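Local coordinates for N-acetyltransferase (Escherichia coli, PDB 6GTQ), which is a GNAT-type N-acetyltransferase that probably transfers an acetyl group from acetyl-coenzyme A to an amine acceptor, at residues E10-D15 with T36-Q41; G97-D102 with T113-A118. The protein carries 1 engineered substitution. All blocks are in the same frame, centred on the assembly; numbering follows the deposited sequence.

How the contacts relate
Contact 1 (10-15 with 36-41) is peripheral, its centre about 14 Å from the centre of the chain, yet buried at L12 and L38. Contact 2 (97-102 with 113-118) lies about 4 Å from that centre; L114 and V115 are buried, L99 and I101 partly exposed. The contact centres are about 15 Å apart. Both press a helix against the same mixed sheet, but on opposite faces: L38 meets F33 of helix 28-36, as does R98 through a cation-pi contact outside the pairing, while L99 turns to helix 110-129. Across the paired segments both are apolar, without hydrogen bonds. Contact 1 gathers about one leucine; contact 2 sets L99 and I101 against L114 and V115, burying 169 Å² against 116 Å².

Contact 1: residues E10-D15 with T36-Q41; sequences EILTDD and THLVRQ
L12 and V39 mark the nearest approach of the two backbones, with 7.7 Å between L12 CA and V39 CA. L12 follows directly on the short strand 8-11 and, although itself in loop conformation, still shares backbone hydrogen bonding with A49 of the adjacent strand. Across from it, the chain enters helix 38-43 with H37 at the N-cap position, and the bond from Q41 N to H37 O, 3.0 Å, closes the first turn. No hydrogen bond joins the segments; the 116 Å² they bury is apolar contact converging on one leucine.

The CB of L12 points toward the helix, and with CG anti to the backbone N (chi1 -164°) the isobutyl group is carried outward, one methyl for each of two consecutive helix residues. The first branch meets L38 methyl to methyl, L12 CD1 lying 3.9 Å from L38 CD2. L38 starts off to the flank, but with its own CG likewise anti (chi1 180°) the branch ends closer to L12 than its CB direction suggests. The second branch, L12 CD2, rests against the helix backbone itself, 3.9 Å from V39 CA. It also lies 4.2 Å from V39 CG2, the valine methyl set beside the backbone N, and the two side chains run roughly perpendicular. Thus L12 abuts the pair from the strand side, one methyl against each residue.

L12 also packs on I51 of strand 48-53 and on Y18 of a loop, and L38 continues onto A49, I51, Y64 and T66 as well as F33 of helix 28-36. R40 points away from this pairing, its NH1 bound to a phosphate ion probably derived from the crystallisation liquor. Such covering of the first strands by the early helices is characteristic of the N-terminal half of the GNAT fold.

Contact 2: residues G97-D102 with T113-A118; sequences GRLAID and TLVAHA
L99 of strand 90-101 meets L114 of helix 110-129 at the closest approach of the two backbones, and I101 lies on the same face of the strand. The axes of the short segments approach to 10.1 Å and their N-to-C directions make 143°, so the helix runs back over the strand, well off exactly antiparallel.

At the start of the helical segment, T113 serves its own turn, its OG1 hydrogen-bonded to G109 O. L114 then supplies most of the helix side: its CB sits 3.7 Å from L99 CD1, and its CD2 is 3.9 Å from that same methyl. The leucine pair therefore meets obliquely, one strand methyl lodged against both the root and a branch of L114. That branch also faces I101, which reaches it tip to tip, with I101 CD1 3.8 Å from L114 CD2 and 4.0 Å from L114 CD1.

V115 takes the other branch of L99: V115 CG2 lies 3.8 Å from L99 CD2, and the side chains cross nearly at right angles. Placed with CG anti to the backbone N (chi1 -179°), L99 divides its methyls between two helix residues. F146 and F147 of helix 141-149 pack on L99 and V115 alike. Further along, H117 leaves this face, its ND1 hydrogen-bonded to Y65 OH, and packs against a neighbouring subunit.

Strand 90-101, helix 110-129 and strand 133-137 form the beta-alpha-beta unit at the heart of the GNAT fold. The connection and the first turn of the helix carry the Q-x-x-G-x-G pattern that includes Q106 and G109, which in GNAT enzymes typically binds the pyrophosphate of acetyl-coenzyme A.

Contact 1: residues E10-D15 with T36-Q41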
loop_
_atom_site.group_PDB
_atom_site.type_symbol
_atom_site.label_atom_id
_atom_site.label_comp_id
_atom_site.label_asym_id
_atom_site.label_seq_id
_atom_site.Cartn_x
_atom_site.Cartn_y
_atom_site.Cartn_z
ATOM N N GLU A 10 -5.720 -11.115 -3.423
ATOM C CA GLU A 10 -6.592 -11.525 -2.333
ATOM C C GLU A 10 -5.895 -11.357 -0.992
ATOM O O GLU A 10 -4.669 -11.398 -0.926
ATOM C CB GLU A 10 -7.067 -12.984 -2.530
ATOM C CG GLU A 10 -5.946 -14.019 -2.577
ATOM C CD GLU A 10 -6.345 -15.481 -2.635
ATOM O OE1 GLU A 10 -5.802 -16.275 -1.831
ATOM O OE2 GLU A 10 -7.182 -15.840 -3.496
ATOM N N ILE A 11 -6.675 -11.184 0.079
ATOM C CA ILE A 11 -6.155 -11.120 1.444
ATOM C C ILE A 11 -5.699 -12.539 1.806
ATOM O O ILE A 11 -6.314 -13.507 1.349
ATOM C CB ILE A 11 -7.193 -10.523 2.451
ATOM C CG1 ILE A 11 -6.560 -10.317 3.848
ATOM C CG2 ILE A 11 -8.532 -11.320 2.517
ATOM C CD1 ILE A 11 -7.226 -9.327 4.704
ATOM N N LEU A 12 -4.607 -12.661 2.578
ATOM C CA LEU A 12 -4.063 -13.944 3.018
ATOM C C LEU A 12 -5.177 -14.784 3.645
ATOM O O LEU A 12 -5.920 -14.262 4.462
ATOM C CB LEU A 12 -2.912 -13.709 4.017
ATOM C CG LEU A 12 -1.991 -14.900 4.293
ATOM C CD1 LEU A 12 -0.888 -14.990 3.266
ATOM C CD2 LEU A 12 -1.383 -14.810 5.665
ATOM N N THR A 13 -5.353 -16.038 3.190
ATOM C CA THR A 13 -6.407 -16.940 3.685
ATOM C C THR A 13 -5.913 -17.719 4.907
ATOM O O THR A 13 -4.928 -18.452 4.820
ATOM C CB THR A 13 -6.963 -17.826 2.552
ATOM O OG1 THR A 13 -7.236 -17.023 1.401
ATOM C CG2 THR A 13 -8.220 -18.586 2.958
ATOM N N ASP A 14 -6.623 -17.555 6.032
ATOM C CA ASP A 14 -6.361 -18.120 7.361
ATOM C C ASP A 14 -5.991 -19.619 7.425
ATOM O O ASP A 14 -5.154 -19.992 8.255
ATOM C CB ASP A 14 -7.555 -17.851 8.286
ATOM C CG ASP A 14 -7.740 -16.382 8.594
ATOM O OD1 ASP A 14 -6.872 -15.807 9.291
ATOM O OD2 ASP A 14 -8.744 -15.804 8.132
ATOM N N ASP A 15 -6.611 -20.469 6.591
ATOM C CA ASP A 15 -6.318 -21.905 6.635
ATOM C C ASP A 15 -5.819 -22.465 5.287
ATOM O O ASP A 15 -6.012 -23.645 4.994
ATOM C CB ASP A 15 -7.534 -22.675 7.179
ATOM C CG ASP A 15 -7.829 -22.355 8.636
ATOM O OD1 ASP A 15 -8.490 -21.323 8.898
ATOM O OD2 ASP A 15 -7.388 -23.130 9.514
ATOM N N THR A 36 9.282 -15.774 6.452
ATOM C CA THR A 36 9.452 -16.079 7.888
ATOM C C THR A 36 8.543 -15.274 8.850
ATOM O O THR A 36 8.372 -15.699 9.996
ATOM C CB THR A 36 10.946 -15.952 8.345
ATOM O OG1 THR A 36 11.421 -14.617 8.181
ATOM C CG2 THR A 36 11.891 -16.928 7.651
ATOM N N HIS A 37 7.981 -14.120 8.417
ATOM C CA HIS A 37 7.201 -13.267 9.333
ATOM C C HIS A 37 5.796 -12.867 8.886
ATOM O O HIS A 37 4.946 -12.678 9.759
ATOM C CB HIS A 37 7.997 -11.992 9.695
ATOM C CG HIS A 37 9.200 -12.265 10.545
ATOM N ND1 HIS A 37 9.077 -12.605 11.884
ATOM C CD2 HIS A 37 10.509 -12.295 10.207
ATOM C CE1 HIS A 37 10.310 -12.817 12.317
ATOM N NE2 HIS A 37 11.205 -12.642 11.345
ATOM N N LEU A 38 5.552 -12.710 7.572
ATOM C CA LEU A 38 4.265 -12.266 7.016
ATOM C C LEU A 38 3.047 -13.066 7.494
ATOM O O LEU A 38 2.083 -12.460 7.971
ATOM C CB LEU A 38 4.300 -12.211 5.469
ATOM C CG LEU A 38 2.999 -11.761 4.781
ATOM C CD1 LEU A 38 3.267 -10.776 3.689
ATOM C CD2 LEU A 38 2.235 -12.936 4.226
ATOM N N VAL A 39 3.069 -14.402 7.319
ATOM C CA VAL A 39 1.962 -15.290 7.683
ATOM C C VAL A 39 1.656 -15.219 9.199
ATOM O O VAL A 39 0.487 -15.077 9.563
ATOM C CB VAL A 39 2.173 -16.742 7.160
ATOM C CG1 VAL A 39 1.048 -17.664 7.602
ATOM C CG2 VAL A 39 2.302 -16.768 5.638
ATOM N N ARG A 40 2.687 -15.271 10.072
ATOM C CA ARG A 40 2.428 -15.224 11.512
ATOM C C ARG A 40 1.942 -13.852 11.970
ATOM O O ARG A 40 1.039 -13.801 12.793
ATOM C CB ARG A 40 3.603 -15.750 12.360
ATOM C CG ARG A 40 4.825 -14.854 12.488
ATOM C CD ARG A 40 5.845 -15.446 13.444
ATOM N NE ARG A 40 5.245 -15.832 14.723
ATOM C CZ ARG A 40 5.874 -15.807 15.892
ATOM N NH1 ARG A 40 5.243 -16.176 16.998
ATOM N NH2 ARG A 40 7.136 -15.402 15.966
ATOM N N GLN A 41 2.464 -12.755 11.386
ATOM C CA GLN A 41 2.028 -11.398 11.732
ATOM C C GLN A 41 0.598 -11.103 11.291
ATOM O O GLN A 41 -0.118 -10.412 12.010
ATOM C CB GLN A 41 3.011 -10.347 11.232
ATOM C CG GLN A 41 4.252 -10.322 12.118
ATOM C CD GLN A 41 5.237 -9.245 11.804
ATOM O OE1 GLN A 41 4.934 -8.226 11.166
ATOM N NE2 GLN A 41 6.445 -9.448 12.276
#

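Contact 2: residues G97-D102 with T113-A118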
loop_
_atom_site.group_PDB
_atom_site.type_symbol
_atom_site.label_atom_id
_atom_site.label_comp_id
_atom_site.label_asym_id
_atom_site.label_seq_id
_atom_site.Cartn_x
_atom_site.Cartn_y
_atom_site.Cartn_z
ATOM N N GLY A 97 2.859 -0.500 4.746
ATOM C CA GLY A 97 4.236 -0.615 5.218
ATOM C C GLY A 97 5.211 -1.419 4.386
ATOM O O GLY A 97 6.422 -1.275 4.558
ATOM N N ARG A 98 4.705 -2.288 3.514
ATOM C CA ARG A 98 5.527 -3.149 2.669
ATOM C C ARG A 98 4.852 -3.388 1.352
ATOM O O ARG A 98 3.650 -3.631 1.305
ATOM C CB ARG A 98 5.796 -4.506 3.356
ATOM C CG ARG A 98 7.037 -4.519 4.221
ATOM C CD ARG A 98 6.929 -5.515 5.335
ATOM N NE ARG A 98 8.165 -5.594 6.112
ATOM C CZ ARG A 98 8.238 -5.498 7.437
ATOM N NH1 ARG A 98 9.414 -5.583 8.050
ATOM N NH2 ARG A 98 7.138 -5.334 8.161
ATOM N N LEU A 99 5.638 -3.348 0.281
ATOM C CA LEU A 99 5.207 -3.611 -1.086
ATOM C C LEU A 99 6.364 -4.280 -1.799
ATOM O O LEU A 99 7.473 -3.737 -1.830
ATOM C CB LEU A 99 4.756 -2.312 -1.807
ATOM C CG LEU A 99 4.251 -2.444 -3.261
ATOM C CD1 LEU A 99 2.857 -3.037 -3.330
ATOM C CD2 LEU A 99 4.240 -1.102 -3.947
ATOM N N ALA A 100 6.126 -5.486 -2.316
ATOM C CA ALA A 100 7.141 -6.247 -3.049
ATOM C C ALA A 100 6.509 -6.979 -4.212
ATOM O O ALA A 100 5.445 -7.572 -4.051
ATOM C CB ALA A 100 7.838 -7.232 -2.122
ATOM N N ILE A 101 7.161 -6.927 -5.382
ATOM C CA ILE A 101 6.740 -7.607 -6.616
ATOM C C ILE A 101 7.892 -8.486 -7.078
ATOM O O ILE A 101 9.025 -8.008 -7.169
ATOM C CB ILE A 101 6.293 -6.597 -7.733
ATOM C CG1 ILE A 101 5.080 -5.711 -7.292
ATOM C CG2 ILE A 101 6.029 -7.287 -9.079
ATOM C CD1 ILE A 101 3.686 -6.409 -7.095
ATOM N N ASP A 102 7.605 -9.762 -7.387
ATOM C CA ASP A 102 8.598 -10.710 -7.888
ATOM C C ASP A 102 9.222 -10.205 -9.194
ATOM O O ASP A 102 8.512 -9.641 -10.028
ATOM C CB ASP A 102 7.964 -12.095 -8.090
ATOM C CG ASP A 102 8.977 -13.190 -8.339
ATOM O OD1 ASP A 102 9.568 -13.683 -7.358
ATOM O OD2 ASP A 102 9.181 -13.553 -9.517
ATOM N N THR A 113 -0.750 -1.594 -9.554
ATOM C CA THR A 113 -2.038 -2.305 -9.457
ATOM C C THR A 113 -2.311 -2.726 -7.996
ATOM O O THR A 113 -3.458 -2.675 -7.548
ATOM C CB THR A 113 -2.112 -3.453 -10.482
ATOM O OG1 THR A 113 -1.854 -2.923 -11.783
ATOM C CG2 THR A 113 -3.473 -4.158 -10.498
ATOM N N LEU A 114 -1.245 -3.091 -7.252
ATOM C CA LEU A 114 -1.314 -3.477 -5.841
ATOM C C LEU A 114 -1.633 -2.280 -4.942
ATOM O O LEU A 114 -2.403 -2.423 -3.992
ATOM C CB LEU A 114 -0.029 -4.202 -5.405
ATOM C CG LEU A 114 -0.172 -5.709 -5.207
ATOM C CD1 LEU A 114 -0.303 -6.435 -6.534
ATOM C CD2 LEU A 114 0.990 -6.267 -4.412
ATOM N N VAL A 115 -1.083 -1.094 -5.275
ATOM C CA VAL A 115 -1.364 0.163 -4.562
ATOM C C VAL A 115 -2.849 0.550 -4.791
ATOM O O VAL A 115 -3.530 0.923 -3.845
ATOM C CB VAL A 115 -0.379 1.301 -4.958
ATOM C CG1 VAL A 115 -0.746 2.622 -4.285
ATOM C CG2 VAL A 115 1.059 0.920 -4.622
ATOM N N ALA A 116 -3.352 0.387 -6.031
ATOM C CA ALA A 116 -4.748 0.667 -6.389
ATOM C C ALA A 116 -5.714 -0.278 -5.641
ATOM O O ALA A 116 -6.806 0.143 -5.250
ATOM C CB ALA A 116 -4.945 0.578 -7.900
ATOM N N HIS A 117 -5.285 -1.531 -5.411
ATOM C CA HIS A 117 -6.034 -2.529 -4.649
ATOM C C HIS A 117 -6.092 -2.068 -3.187
ATOM O O HIS A 117 -7.183 -1.970 -2.610
ATOM C CB HIS A 117 -5.380 -3.910 -4.775
ATOM C CG HIS A 117 -6.203 -5.005 -4.172
ATOM N ND1 HIS A 117 -6.118 -5.314 -2.831
ATOM C CD2 HIS A 117 -7.113 -5.824 -4.746
ATOM C CE1 HIS A 117 -6.966 -6.306 -2.632
ATOM N NE2 HIS A 117 -7.583 -6.652 -3.756
ATOM N N ALA A 118 -4.920 -1.717 -2.630
ATOM C CA ALA A 118 -4.742 -1.179 -1.277
ATOM C C ALA A 118 -5.643 0.029 -1.055
ATOM O O ALA A 118 -6.395 0.051 -0.077
ATOM C CB ALA A 118 -3.286 -0.799 -1.050
#